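Porin (Rhodobacter capsulatus, PDB 2POR) forms channels, as a homotrimer of barrels in the outer membrane, for passive diffusion of small hydrophilic solutes up to about 0.6 kDa. Local coordinates at residues F83-Y91 / T243-V251; G273-I281 / V292-K300. All blocks are in the same frame, centred on the assembly; numbering follows the deposited sequence.

Interaction 1: F83-Y91 / T243-V251; sequences FGDLYEVGY and TTVGGYVQV
Leu86, Tyr87 and Val89 of the long loop after helix 78-83 pack on strand 243-251 of the barrel wall. The loop runs across the strand and does not join it as a neighbour in the sheet. The contact is made by van der Waals packing.

The Tyr87 ring packs against the backbone of Gly246 and Gly247. Its CD2 comes 3.5 Å from Gly246 C, and its CE2 sits 3.6 Å from Gly246 CA. Gly246 leaves room for this, since a CB there would run into Tyr87 CD2. With CG anti to the backbone N (chi1 -177°), the ring extends along the strand until its OH reaches Thr244 CG2 at 3.7 Å. The hydroxyl of Thr244 instead bonds to Thr239 on the adjoining strand 226-240.

Tyr248 stands up between Leu86 and Val89. Its CG lies between its backbone N and carbonyl carbon (chi1 63°), and this places the ring beside Val89 and the Tyr87 carbonyl. Val89 CG2 meets the ring edge, 3.8 Å from Tyr248 CE2. The carbonyl O of Tyr87 approaches Tyr248 CD2 at 3.5 Å. On the other side of Tyr248, Leu86 CD1 touches both Tyr248 CB and Gln250 CG, each at 3.7 Å. The amide of Gln250 is held by Tyr200 OH and by the carbonyls of Gly99 and Asp101, so the strand also grips a later part of the loop. Asn100 and Asp101 belong to a calcium site. The arrangement is characteristic of porins, in which a long loop folds into the barrel and narrows the channel.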
ATOM      1  N   PHE A  83      -0.012 -24.521 -18.825  1.00 23.86           N
ATOM      2  CA  PHE A  83       1.321 -25.131 -18.932  1.00 18.13           C
ATOM      3  C   PHE A  83       2.390 -24.522 -18.072  1.00 21.39           C
ATOM      4  O   PHE A  83       3.430 -25.161 -17.899  1.00 24.29           O
ATOM      5  CB  PHE A  83       1.818 -25.130 -20.415  1.00 20.46           C
ATOM      6  CG  PHE A  83       0.732 -25.619 -21.384  1.00 31.47           C
ATOM      7  CD1 PHE A  83       0.104 -26.844 -21.178  1.00 36.76           C
ATOM      8  CD2 PHE A  83       0.326 -24.818 -22.439  1.00 29.87           C
ATOM      9  CE1 PHE A  83      -0.910 -27.229 -22.016  1.00 29.95           C
ATOM     10  CE2 PHE A  83      -0.689 -25.213 -23.271  1.00 27.18           C
ATOM     11  CZ  PHE A  83      -1.308 -26.417 -23.052  1.00 28.91           C
ATOM     12  N   GLY A  84       2.162 -23.322 -17.492  1.00 21.59           N
ATOM     13  CA  GLY A  84       3.145 -22.702 -16.621  1.00 19.54           C
ATOM     14  C   GLY A  84       4.491 -22.358 -17.264  1.00 20.13           C
ATOM     15  O   GLY A  84       4.605 -22.150 -18.476  1.00 24.79           O
ATOM     16  N   ASP A  85       5.523 -22.278 -16.437  1.00 18.15           N
ATOM     17  CA  ASP A  85       6.865 -21.870 -16.818  1.00 22.04           C
ATOM     18  C   ASP A  85       7.871 -22.976 -16.636  1.00 32.84           C
ATOM     19  O   ASP A  85       7.542 -24.024 -16.099  1.00 25.86           O
ATOM     20  CB  ASP A  85       7.302 -20.646 -15.978  1.00 21.66           C
ATOM     21  CG  ASP A  85       6.510 -19.410 -16.397  1.00 22.97           C
ATOM     22  OD1 ASP A  85       6.228 -19.225 -17.578  1.00 22.67           O
ATOM     23  OD2 ASP A  85       6.117 -18.657 -15.524  1.00 22.22           O
ATOM     24  N   LEU A  86       9.122 -22.775 -17.041  1.00 21.52           N
ATOM     25  CA  LEU A  86      10.170 -23.764 -16.903  1.00 19.15           C
ATOM     26  C   LEU A  86      10.729 -23.590 -15.500  1.00 18.35           C
ATOM     27  O   LEU A  86      10.320 -22.668 -14.763  1.00 21.62           O
ATOM     28  CB  LEU A  86      11.252 -23.543 -17.989  1.00 18.02           C
ATOM     29  CG  LEU A  86      10.818 -23.603 -19.447  1.00 21.20           C
ATOM     30  CD1 LEU A  86      12.105 -23.512 -20.251  1.00 24.06           C
ATOM     31  CD2 LEU A  86      10.077 -24.894 -19.835  1.00 22.07           C
ATOM     32  N   TYR A  87      11.642 -24.470 -15.098  1.00 20.03           N
ATOM     33  CA  TYR A  87      12.239 -24.460 -13.762  1.00 23.10           C
ATOM     34  C   TYR A  87      12.817 -23.089 -13.384  1.00 35.01           C
ATOM     35  O   TYR A  87      13.654 -22.559 -14.092  1.00 21.25           O
ATOM     36  CB  TYR A  87      13.351 -25.538 -13.691  1.00 22.33           C
ATOM     37  CG  TYR A  87      13.988 -25.654 -12.309  1.00 24.26           C
ATOM     38  CD1 TYR A  87      13.271 -26.161 -11.226  1.00 29.11           C
ATOM     39  CD2 TYR A  87      15.285 -25.220 -12.137  1.00 25.25           C
ATOM     40  CE1 TYR A  87      13.873 -26.221  -9.979  1.00 24.19           C
ATOM     41  CE2 TYR A  87      15.886 -25.268 -10.898  1.00 23.60           C
ATOM     42  CZ  TYR A  87      15.169 -25.765  -9.840  1.00 32.01           C
ATOM     43  OH  TYR A  87      15.767 -25.755  -8.607  1.00 38.33           O
ATOM     44  N   GLU A  88      12.441 -22.528 -12.241  1.00 24.04           N
ATOM     45  CA  GLU A  88      12.861 -21.218 -11.803  1.00 23.00           C
ATOM     46  C   GLU A  88      14.193 -21.306 -11.143  1.00 28.26           C
ATOM     47  O   GLU A  88      14.413 -22.053 -10.188  1.00 25.13           O
ATOM     48  CB  GLU A  88      11.800 -20.665 -10.860  1.00 19.61           C
ATOM     49  CG  GLU A  88      12.134 -19.277 -10.409  1.00 19.84           C
ATOM     50  CD  GLU A  88      11.049 -18.589  -9.595  1.00 19.96           C
ATOM     51  OE1 GLU A  88       9.914 -18.449 -10.031  1.00 22.24           O
ATOM     52  OE2 GLU A  88      11.357 -18.137  -8.509  1.00 28.96           O
ATOM     53  N   VAL A  89      15.102 -20.515 -11.674  1.00 20.98           N
ATOM     54  CA  VAL A  89      16.462 -20.479 -11.187  1.00 19.79           C
ATOM     55  C   VAL A  89      16.736 -19.206 -10.411  1.00 21.24           C
ATOM     56  O   VAL A  89      16.305 -18.123 -10.842  1.00 25.75           O
ATOM     57  CB  VAL A  89      17.403 -20.614 -12.410  1.00 21.18           C
ATOM     58  CG1 VAL A  89      18.850 -20.365 -11.984  1.00 20.32           C
ATOM     59  CG2 VAL A  89      17.231 -22.000 -13.032  1.00 23.18           C
ATOM     60  N   GLY A  90      17.501 -19.423  -9.321  1.00 18.46           N
ATOM     61  CA  GLY A  90      18.063 -18.444  -8.394  1.00 17.42           C
ATOM     62  C   GLY A  90      17.101 -17.983  -7.283  1.00 16.29           C
ATOM     63  O   GLY A  90      15.884 -17.978  -7.473  1.00 21.52           O
ATOM     64  N   TYR A  91      17.585 -17.565  -6.107  1.00 15.81           N
ATOM     65  CA  TYR A  91      16.700 -17.112  -5.047  1.00 16.90           C
ATOM     66  C   TYR A  91      15.982 -15.841  -5.434  1.00 20.78           C
ATOM     67  O   TYR A  91      14.927 -15.588  -4.877  1.00 20.06           O
ATOM     68  CB  TYR A  91      17.494 -16.907  -3.759  1.00 14.86           C
ATOM     69  CG  TYR A  91      18.098 -15.535  -3.474  1.00 20.42           C
ATOM     70  CD1 TYR A  91      17.368 -14.607  -2.786  1.00 17.43           C
ATOM     71  CD2 TYR A  91      19.379 -15.219  -3.881  1.00 21.36           C
ATOM     72  CE1 TYR A  91      17.920 -13.380  -2.514  1.00 21.64           C
ATOM     73  CE2 TYR A  91      19.947 -13.987  -3.605  1.00 17.13           C
ATOM     74  CZ  TYR A  91      19.199 -13.084  -2.926  1.00 16.53           C
ATOM     75  OH  TYR A  91      19.704 -11.850  -2.657  1.00 19.49           O
ATOM     76  N   THR A 243      17.825 -31.736  -1.577  1.00 28.72           N
ATOM     77  CA  THR A 243      18.417 -31.023  -2.696  1.00 32.77           C
ATOM     78  C   THR A 243      17.658 -31.133  -3.979  1.00 38.01           C
ATOM     79  O   THR A 243      17.424 -32.244  -4.454  1.00 34.60           O
ATOM     80  CB  THR A 243      19.835 -31.528  -2.978  1.00 29.34           C
ATOM     81  OG1 THR A 243      20.524 -31.485  -1.736  1.00 38.80           O
ATOM     82  CG2 THR A 243      20.611 -30.671  -3.960  1.00 36.27           C
ATOM     83  N   THR A 244      17.266 -30.002  -4.547  1.00 27.70           N
ATOM     84  CA  THR A 244      16.737 -30.009  -5.900  1.00 21.95           C
ATOM     85  C   THR A 244      17.801 -29.324  -6.756  1.00 38.04           C
ATOM     86  O   THR A 244      18.475 -28.378  -6.304  1.00 29.47           O
ATOM     87  CB  THR A 244      15.469 -29.248  -5.942  1.00 27.11           C
ATOM     88  OG1 THR A 244      14.607 -29.938  -5.030  1.00 30.63           O
ATOM     89  CG2 THR A 244      14.907 -29.115  -7.357  1.00 22.16           C
ATOM     90  N   VAL A 245      18.007 -29.873  -7.950  1.00 32.84           N
ATOM     91  CA  VAL A 245      18.956 -29.375  -8.946  1.00 23.59           C
ATOM     92  C   VAL A 245      18.147 -29.315 -10.231  1.00 30.46           C
ATOM     93  O   VAL A 245      17.284 -30.174 -10.466  1.00 28.97           O
ATOM     94  CB  VAL A 245      20.149 -30.336  -9.105  1.00 26.50           C
ATOM     95  CG1 VAL A 245      21.065 -29.921 -10.247  1.00 42.06           C
ATOM     96  CG2 VAL A 245      21.003 -30.247  -7.852  1.00 29.56           C
ATOM     97  N   GLY A 246      18.339 -28.253 -11.020  1.00 30.97           N
ATOM     98  CA  GLY A 246      17.595 -28.120 -12.255  1.00 28.37           C
ATOM     99  C   GLY A 246      18.114 -27.020 -13.175  1.00 31.52           C
ATOM    100  O   GLY A 246      18.952 -26.200 -12.762  1.00 29.24           O
ATOM    101  N   GLY A 247      17.599 -26.972 -14.400  1.00 26.92           N
ATOM    102  CA  GLY A 247      18.032 -25.967 -15.336  1.00 25.58           C
ATOM    103  C   GLY A 247      17.102 -25.956 -16.508  1.00 36.99           C
ATOM    104  O   GLY A 247      16.224 -26.816 -16.591  1.00 25.32           O
ATOM    105  N   TYR A 248      17.295 -25.017 -17.435  1.00 23.62           N
ATOM    106  CA  TYR A 248      16.426 -24.907 -18.587  1.00 20.94           C
ATOM    107  C   TYR A 248      17.247 -24.319 -19.740  1.00 20.63           C
ATOM    108  O   TYR A 248      18.314 -23.722 -19.487  1.00 21.90           O
ATOM    109  CB  TYR A 248      15.231 -23.978 -18.277  1.00 21.56           C
ATOM    110  CG  TYR A 248      15.619 -22.526 -17.977  1.00 25.21           C
ATOM    111  CD1 TYR A 248      15.781 -21.648 -19.037  1.00 27.92           C
ATOM    112  CD2 TYR A 248      15.894 -22.080 -16.691  1.00 24.90           C
ATOM    113  CE1 TYR A 248      16.215 -20.349 -18.817  1.00 26.26           C
ATOM    114  CE2 TYR A 248      16.334 -20.770 -16.464  1.00 31.70           C
ATOM    115  CZ  TYR A 248      16.494 -19.893 -17.544  1.00 26.70           C
ATOM    116  OH  TYR A 248      16.933 -18.572 -17.396  1.00 25.24           O
ATOM    117  N   VAL A 249      16.762 -24.437 -20.969  1.00 24.77           N
ATOM    118  CA  VAL A 249      17.376 -23.724 -22.089  1.00 27.74           C
ATOM    119  C   VAL A 249      16.222 -23.401 -23.021  1.00 28.50           C
ATOM    120  O   VAL A 249      15.267 -24.175 -23.189  1.00 24.37           O
ATOM    121  CB  VAL A 249      18.485 -24.591 -22.774  1.00 30.76           C
ATOM    122  CG1 VAL A 249      17.917 -25.830 -23.425  1.00 36.77           C
ATOM    123  CG2 VAL A 249      19.177 -23.733 -23.825  1.00 29.16           C
ATOM    124  N   GLN A 250      16.219 -22.176 -23.546  1.00 22.78           N
ATOM    125  CA  GLN A 250      15.160 -21.741 -24.417  1.00 23.77           C
ATOM    126  C   GLN A 250      15.834 -21.016 -25.576  1.00 25.06           C
ATOM    127  O   GLN A 250      16.953 -20.492 -25.417  1.00 21.33           O
ATOM    128  CB  GLN A 250      14.236 -20.721 -23.775  1.00 23.22           C
ATOM    129  CG  GLN A 250      13.780 -21.060 -22.400  1.00 24.76           C
ATOM    130  CD  GLN A 250      12.544 -20.281 -22.056  1.00 18.99           C
ATOM    131  OE1 GLN A 250      11.557 -20.321 -22.771  1.00 23.92           O
ATOM    132  NE2 GLN A 250      12.507 -19.528 -20.978  1.00 20.19           N
ATOM    133  N   VAL A 251      15.190 -21.038 -26.738  1.00 29.03           N
ATOM    134  CA  VAL A 251      15.664 -20.193 -27.807  1.00 26.98           C
ATOM    135  C   VAL A 251      14.454 -19.521 -28.395  1.00 25.15           C
ATOM    136  O   VAL A 251      13.319 -20.024 -28.464  1.00 26.27           O
ATOM    137  CB  VAL A 251      16.514 -20.946 -28.940  1.00 33.15           C
ATOM    138  CG1 VAL A 251      16.851 -22.334 -28.500  1.00 26.27           C
ATOM    139  CG2 VAL A 251      15.841 -20.879 -30.271  1.00 32.70           C
TER

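Interaction 2: G273-I281 / V292-K300. With C8E ((hydroxyethyloxy)tri(ethyloxy)octane), chain F; C8E ((hydroxyethyloxy)tri(ethyloxy)octane), chain G.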
ATOM      1  N   GLY A 273      10.610 -26.231   7.511  1.00 16.10           N
ATOM      2  CA  GLY A 273       9.962 -25.172   8.247  1.00 15.88           C
ATOM      3  C   GLY A 273       9.567 -23.997   7.348  1.00 23.40           C
ATOM      4  O   GLY A 273       8.978 -23.044   7.840  1.00 24.50           O
ATOM      5  N   GLY A 274       9.804 -24.075   6.031  1.00 27.38           N
ATOM      6  CA  GLY A 274       9.485 -23.010   5.077  1.00 27.44           C
ATOM      7  C   GLY A 274      10.751 -22.270   4.609  1.00 31.13           C
ATOM      8  O   GLY A 274      10.611 -21.237   3.962  1.00 26.17           O
ATOM      9  N   ALA A 275      11.965 -22.731   4.909  1.00 21.61           N
ATOM     10  CA  ALA A 275      13.190 -22.057   4.540  1.00 21.23           C
ATOM     11  C   ALA A 275      14.040 -22.940   3.655  1.00 31.65           C
ATOM     12  O   ALA A 275      14.050 -24.165   3.808  1.00 22.67           O
ATOM     13  CB  ALA A 275      13.995 -21.697   5.780  1.00 16.02           C
ATOM     14  N   SER A 276      14.726 -22.350   2.673  1.00 19.43           N
ATOM     15  CA  SER A 276      15.627 -23.065   1.794  1.00 19.76           C
ATOM     16  C   SER A 276      16.788 -22.144   1.380  1.00 25.83           C
ATOM     17  O   SER A 276      16.653 -20.911   1.420  1.00 23.50           O
ATOM     18  CB  SER A 276      14.854 -23.578   0.558  1.00 21.87           C
ATOM     19  OG  SER A 276      14.004 -22.624  -0.059  1.00 34.39           O
ATOM     20  N   ILE A 277      17.953 -22.706   1.096  1.00 22.23           N
ATOM     21  CA  ILE A 277      19.115 -21.972   0.617  1.00 22.99           C
ATOM     22  C   ILE A 277      19.008 -22.180  -0.882  1.00 28.21           C
ATOM     23  O   ILE A 277      18.799 -23.320  -1.331  1.00 23.58           O
ATOM     24  CB  ILE A 277      20.390 -22.599   1.193  1.00 26.04           C
ATOM     25  CG1 ILE A 277      20.428 -22.407   2.673  1.00 28.06           C
ATOM     26  CG2 ILE A 277      21.633 -21.936   0.600  1.00 24.61           C
ATOM     27  CD1 ILE A 277      21.554 -23.269   3.274  1.00 28.49           C
ATOM     28  N   VAL A 278      19.073 -21.130  -1.715  1.00 24.26           N
ATOM     29  CA  VAL A 278      18.835 -21.235  -3.169  1.00 25.14           C
ATOM     30  C   VAL A 278      19.919 -20.416  -3.881  1.00 25.78           C
ATOM     31  O   VAL A 278      20.262 -19.316  -3.437  1.00 23.74           O
ATOM     32  CB  VAL A 278      17.452 -20.652  -3.574  1.00 22.54           C
ATOM     33  CG1 VAL A 278      17.165 -21.036  -4.995  1.00 18.27           C
ATOM     34  CG2 VAL A 278      16.345 -21.154  -2.684  1.00 24.97           C
ATOM     35  N   GLY A 279      20.468 -20.888  -4.981  1.00 22.69           N
ATOM     36  CA  GLY A 279      21.486 -20.158  -5.720  1.00 23.27           C
ATOM     37  C   GLY A 279      21.385 -20.576  -7.169  1.00 25.33           C
ATOM     38  O   GLY A 279      20.781 -21.613  -7.473  1.00 26.35           O
ATOM     39  N   GLY A 280      21.931 -19.828  -8.121  1.00 22.79           N
ATOM     40  CA  GLY A 280      21.803 -20.193  -9.522  1.00 23.14           C
ATOM     41  C   GLY A 280      22.659 -19.284 -10.390  1.00 20.25           C
ATOM     42  O   GLY A 280      23.256 -18.322  -9.907  1.00 22.34           O
ATOM     43  N   ILE A 281      22.684 -19.632 -11.649  1.00 18.86           N
ATOM     44  CA  ILE A 281      23.506 -18.985 -12.639  1.00 27.28           C
ATOM     45  C   ILE A 281      22.589 -18.842 -13.844  1.00 24.01           C
ATOM     46  O   ILE A 281      21.757 -19.724 -14.098  1.00 25.84           O
ATOM     47  CB  ILE A 281      24.742 -19.956 -12.768  1.00 34.33           C
ATOM     48  CG1 ILE A 281      25.882 -19.069 -12.551  1.00 32.29           C
ATOM     49  CG2 ILE A 281      24.929 -20.745 -14.053  1.00 32.21           C
ATOM     50  CD1 ILE A 281      26.208 -19.013 -11.066  1.00 41.67           C
ATOM     51  N   VAL A 292      24.687 -13.619 -14.976  1.00 30.89           N
ATOM     52  CA  VAL A 292      24.150 -13.187 -13.679  1.00 28.79           C
ATOM     53  C   VAL A 292      24.148 -14.414 -12.733  1.00 27.78           C
ATOM     54  O   VAL A 292      24.189 -15.577 -13.169  1.00 23.47           O
ATOM     55  CB  VAL A 292      22.698 -12.598 -13.803  1.00 21.26           C
ATOM     56  CG1 VAL A 292      22.833 -11.328 -14.599  1.00 24.54           C
ATOM     57  CG2 VAL A 292      21.700 -13.529 -14.455  1.00 17.97           C
ATOM     58  N   ALA A 293      24.167 -14.217 -11.428  1.00 24.90           N
ATOM     59  CA  ALA A 293      24.206 -15.311 -10.469  1.00 28.34           C
ATOM     60  C   ALA A 293      23.631 -14.813  -9.152  1.00 31.62           C
ATOM     61  O   ALA A 293      23.561 -13.588  -8.936  1.00 21.58           O
ATOM     62  CB  ALA A 293      25.640 -15.752 -10.201  1.00 21.46           C
ATOM     63  N   ASP A 294      23.193 -15.683  -8.227  1.00 20.79           N
ATOM     64  CA  ASP A 294      22.831 -15.214  -6.895  1.00 18.22           C
ATOM     65  C   ASP A 294      22.976 -16.335  -5.881  1.00 23.81           C
ATOM     66  O   ASP A 294      23.136 -17.497  -6.303  1.00 21.81           O
ATOM     67  CB  ASP A 294      21.406 -14.683  -6.899  1.00 16.80           C
ATOM     68  CG  ASP A 294      20.255 -15.659  -7.095  1.00 28.79           C
ATOM     69  OD1 ASP A 294      20.335 -16.850  -6.814  1.00 23.51           O
ATOM     70  OD2 ASP A 294      19.214 -15.198  -7.528  1.00 20.09           O
ATOM     71  N   LEU A 295      22.909 -16.000  -4.604  1.00 22.29           N
ATOM     72  CA  LEU A 295      22.988 -16.988  -3.554  1.00 23.66           C
ATOM     73  C   LEU A 295      22.307 -16.392  -2.355  1.00 20.00           C
ATOM     74  O   LEU A 295      22.701 -15.324  -1.873  1.00 18.17           O
ATOM     75  CB  LEU A 295      24.439 -17.299  -3.223  1.00 22.86           C
ATOM     76  CG  LEU A 295      24.612 -18.348  -2.071  1.00 36.71           C
ATOM     77  CD1 LEU A 295      24.034 -19.701  -2.481  1.00 28.60           C
ATOM     78  CD2 LEU A 295      26.066 -18.556  -1.763  1.00 32.46           C
ATOM     79  N   GLY A 296      21.262 -17.036  -1.833  1.00 17.67           N
ATOM     80  CA  GLY A 296      20.606 -16.488  -0.665  1.00 17.33           C
ATOM     81  C   GLY A 296      19.658 -17.509  -0.061  1.00 21.99           C
ATOM     82  O   GLY A 296      19.782 -18.707  -0.325  1.00 20.73           O
ATOM     83  N   VAL A 297      18.710 -17.041   0.733  1.00 23.91           N
ATOM     84  CA  VAL A 297      17.718 -17.900   1.396  1.00 24.04           C
ATOM     85  C   VAL A 297      16.315 -17.441   1.048  1.00 27.04           C
ATOM     86  O   VAL A 297      16.095 -16.237   0.880  1.00 20.84           O
ATOM     87  CB  VAL A 297      17.915 -17.892   2.957  1.00 20.97           C
ATOM     88  CG1 VAL A 297      19.212 -18.605   3.272  1.00 27.35           C
ATOM     89  CG2 VAL A 297      18.049 -16.519   3.553  1.00 23.73           C
ATOM     90  N   LYS A 298      15.345 -18.326   0.863  1.00 18.69           N
ATOM     91  CA  LYS A 298      13.968 -17.959   0.559  1.00 16.67           C
ATOM     92  C   LYS A 298      13.120 -18.466   1.718  1.00 23.47           C
ATOM     93  O   LYS A 298      13.438 -19.538   2.239  1.00 24.58           O
ATOM     94  CB  LYS A 298      13.485 -18.625  -0.705  1.00 19.12           C
ATOM     95  CG  LYS A 298      14.070 -17.954  -1.933  1.00 21.33           C
ATOM     96  CD  LYS A 298      13.733 -18.788  -3.105  1.00 18.34           C
ATOM     97  CE  LYS A 298      12.290 -18.615  -3.358  1.00 21.34           C
ATOM     98  NZ  LYS A 298      11.929 -19.410  -4.516  1.00 30.35           N
ATOM     99  N   PHE A 299      12.096 -17.756   2.168  1.00 18.24           N
ATOM    100  CA  PHE A 299      11.281 -18.121   3.321  1.00 17.66           C
ATOM    101  C   PHE A 299       9.831 -18.090   2.922  1.00 26.51           C
ATOM    102  O   PHE A 299       9.418 -17.247   2.110  1.00 22.18           O
ATOM    103  CB  PHE A 299      11.488 -17.121   4.425  1.00 14.69           C
ATOM    104  CG  PHE A 299      12.901 -16.965   4.949  1.00 21.01           C
ATOM    105  CD1 PHE A 299      13.692 -18.063   5.237  1.00 22.78           C
ATOM    106  CD2 PHE A 299      13.398 -15.703   5.177  1.00 20.84           C
ATOM    107  CE1 PHE A 299      14.963 -17.904   5.749  1.00 23.54           C
ATOM    108  CE2 PHE A 299      14.672 -15.562   5.695  1.00 22.22           C
ATOM    109  CZ  PHE A 299      15.460 -16.652   5.983  1.00 21.26           C
ATOM    110  N   LYS A 300       9.001 -18.980   3.416  1.00 17.76           N
ATOM    111  CA  LYS A 300       7.568 -18.935   3.172  1.00 17.46           C
ATOM    112  C   LYS A 300       6.928 -18.847   4.552  1.00 24.16           C
ATOM    113  O   LYS A 300       7.471 -19.420   5.526  1.00 26.46           O
ATOM    114  CB  LYS A 300       7.109 -20.184   2.498  1.00 22.55           C
ATOM    115  CG  LYS A 300       7.661 -20.325   1.120  1.00 34.41           C
ATOM    116  CD  LYS A 300       6.716 -21.144   0.239  1.00 54.10           C
ATOM    117  CE  LYS A 300       6.702 -22.648   0.514  1.00 75.73           C
ATOM    118  NZ  LYS A 300       5.835 -23.334  -0.439  1.00 84.85           N
TER
HETATM  119  C1  C8E F 546      24.828 -23.553  -9.295  0.83 50.61           C
HETATM  120  C2  C8E F 546      24.243 -22.903  -8.024  0.83 51.77           C
HETATM  121  C3  C8E F 546      25.175 -21.974  -7.231  0.83 50.98           C
HETATM  122  C4  C8E F 546      25.427 -20.571  -7.798  0.83 51.13           C
HETATM  123  C5  C8E F 546      26.269 -19.833  -6.765  0.83 52.63           C
HETATM  124  C6  C8E F 546      26.811 -18.503  -7.251  0.83 55.60           C
HETATM  125  C7  C8E F 546      28.057 -18.089  -6.445  0.83 60.07           C
HETATM  126  C8  C8E F 546      27.787 -17.309  -5.149  0.83 64.27           C
HETATM  127  O9  C8E F 546      28.784 -17.281  -4.096  0.83 66.21           O
HETATM  128  C10 C8E F 546      29.652 -16.125  -3.989  0.83 66.45           C
HETATM  129  C11 C8E F 546      29.471 -15.010  -2.941  0.83 65.91           C
HETATM  130  O12 C8E F 546      30.609 -14.152  -2.735  0.83 65.26           O
HETATM  131  C13 C8E F 546      30.523 -12.829  -3.304  0.83 65.04           C
HETATM  132  C14 C8E F 546      30.850 -11.546  -2.503  0.83 64.60           C
HETATM  133  O15 C8E F 546      29.959 -10.956  -1.530  0.83 63.35           O
HETATM  134  C16 C8E F 546      29.641  -9.587  -1.835  0.83 61.87           C
HETATM  135  C17 C8E F 546      29.026  -8.697  -0.767  0.83 60.37           C
HETATM  136  O18 C8E F 546      28.721  -7.339  -1.077  0.83 60.64           O
HETATM  137  C19 C8E F 546      29.370  -6.475  -0.142  0.83 62.75           C
HETATM  138  C20 C8E F 546      30.603  -5.702  -0.600  0.83 65.74           C
HETATM  139  O21 C8E F 546      31.264  -4.986   0.443  0.83 68.59           O
HETATM  140  C1  C8E G 547      29.710  -9.161   3.340  0.69 53.41           C
HETATM  141  C2  C8E G 547      28.888 -10.329   2.749  0.69 52.85           C
HETATM  142  C3  C8E G 547      27.524 -10.355   3.405  0.69 51.32           C
HETATM  143  C4  C8E G 547      26.682 -11.505   2.885  0.69 50.00           C
HETATM  144  C5  C8E G 547      25.343 -11.475   3.610  0.69 48.73           C
HETATM  145  C6  C8E G 547      24.474 -12.670   3.254  0.69 49.05           C
HETATM  146  C7  C8E G 547      23.121 -12.530   3.920  0.69 50.17           C
HETATM  147  C8  C8E G 547      22.167 -13.668   3.595  0.69 51.75           C
HETATM  148  O9  C8E G 547      22.351 -14.952   4.190  0.69 53.80           O
HETATM  149  C10 C8E G 547      22.286 -16.046   3.253  0.69 55.39           C
HETATM  150  C11 C8E G 547      23.504 -16.530   2.440  0.69 57.31           C
HETATM  151  O12 C8E G 547      23.437 -17.801   1.763  0.69 59.43           O
HETATM  152  C13 C8E G 547      24.134 -18.865   2.450  0.69 62.71           C
HETATM  153  C14 C8E G 547      23.473 -19.814   3.477  0.69 66.12           C
HETATM  154  O15 C8E G 547      22.921 -19.301   4.712  0.69 68.53           O
HETATM  155  C16 C8E G 547      22.153 -20.262   5.466  0.69 69.38           C
HETATM  156  C17 C8E G 547      22.441 -20.614   6.941  0.69 69.19           C
HETATM  157  O18 C8E G 547      23.552 -21.422   7.338  0.69 69.55           O
HETATM  158  C19 C8E G 547      23.218 -22.814   7.316  0.69 71.17           C
HETATM  159  C20 C8E G 547      23.094 -23.602   8.628  0.69 73.02           C
HETATM  160  O21 C8E G 547      22.668 -24.955   8.437  0.69 74.35           O
HETATM  161  O   HOH W   1       6.908 -20.774   8.110  1.00 43.72           O
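Strands 275-281 and 292-300 form the last hairpin of the porin barrel, paired antiparallel with their N-to-C directions 148° apart. Ser276 and Lys298 exchange two backbone hydrogen bonds, as do Val278 with Gly296 and Gly280 with Asp294. The bond from Val278 N to Gly296 O is 2.9 Å and nearly straight, with 170° at the hydrogen. Just before the first strand begins, Gly274 O accepts a hydrogen bond from Lys300 N, 2.8 Å long.

The two faces differ. Ala275, Ile277, Ile281, Ala293, Leu295, Val297 and Phe299 share the apolar one. Ile277 CG1 lies 4.0 Å from Val297 CG1, and its CD1 is 3.8 Å from C16 of one detergent molecule. With an alanine here, CG1, CG2 and CD1 are gone, and Val297 CG1 and the C14 to C16 part of the detergent would probably be left without this neighbour. Leu295 CD2 approaches O9 of a second detergent at 3.8 Å. Ile281 CD1 presses on Ala293 CB at 3.4 Å, tighter than usual. Ala275 CB meets the Phe299 ring at its edge, in plane, 3.7 Å from CD1. Phe299 also stacks on Phe41 of a neighbouring subunit, so this end of the hairpin lies at the trimer interface.

Ser276, Val278, Asp294 and Lys298 occupy the other face. The Lys298 chain is extended through CD (chi2 171°), and CD crosses Val278 CG2 at 3.5 Å. Asp294 OD2 is hydrogen-bonded to Thr92 OG1 of the long loop. An apolar face that binds detergent and a more polar face toward the interior are typical of a transmembrane beta barrel.

Both interactions lie on the 16-stranded antiparallel barrel, with centres about 14 Å apart. Strand 243-254 of interaction 1 is separated from the hairpin of interaction 2 by strand 258-272 alone. Along the chain, both segments of interaction 1 come before those of interaction 2. Segment 83-91 bridges them. It crosses strand 243-251, then Tyr91 N reaches Asp294 OD1 at 2.9 Å, a probable hydrogen bond. Tyr91 CD2 also packs on Gly296 N. Interaction 2 links neighbouring strands within the wall, whereas interaction 1 lays the loop on it. Interaction 1 and the Tyr91-Asp294 bond hold the interior loop to strands from the last part of the chain.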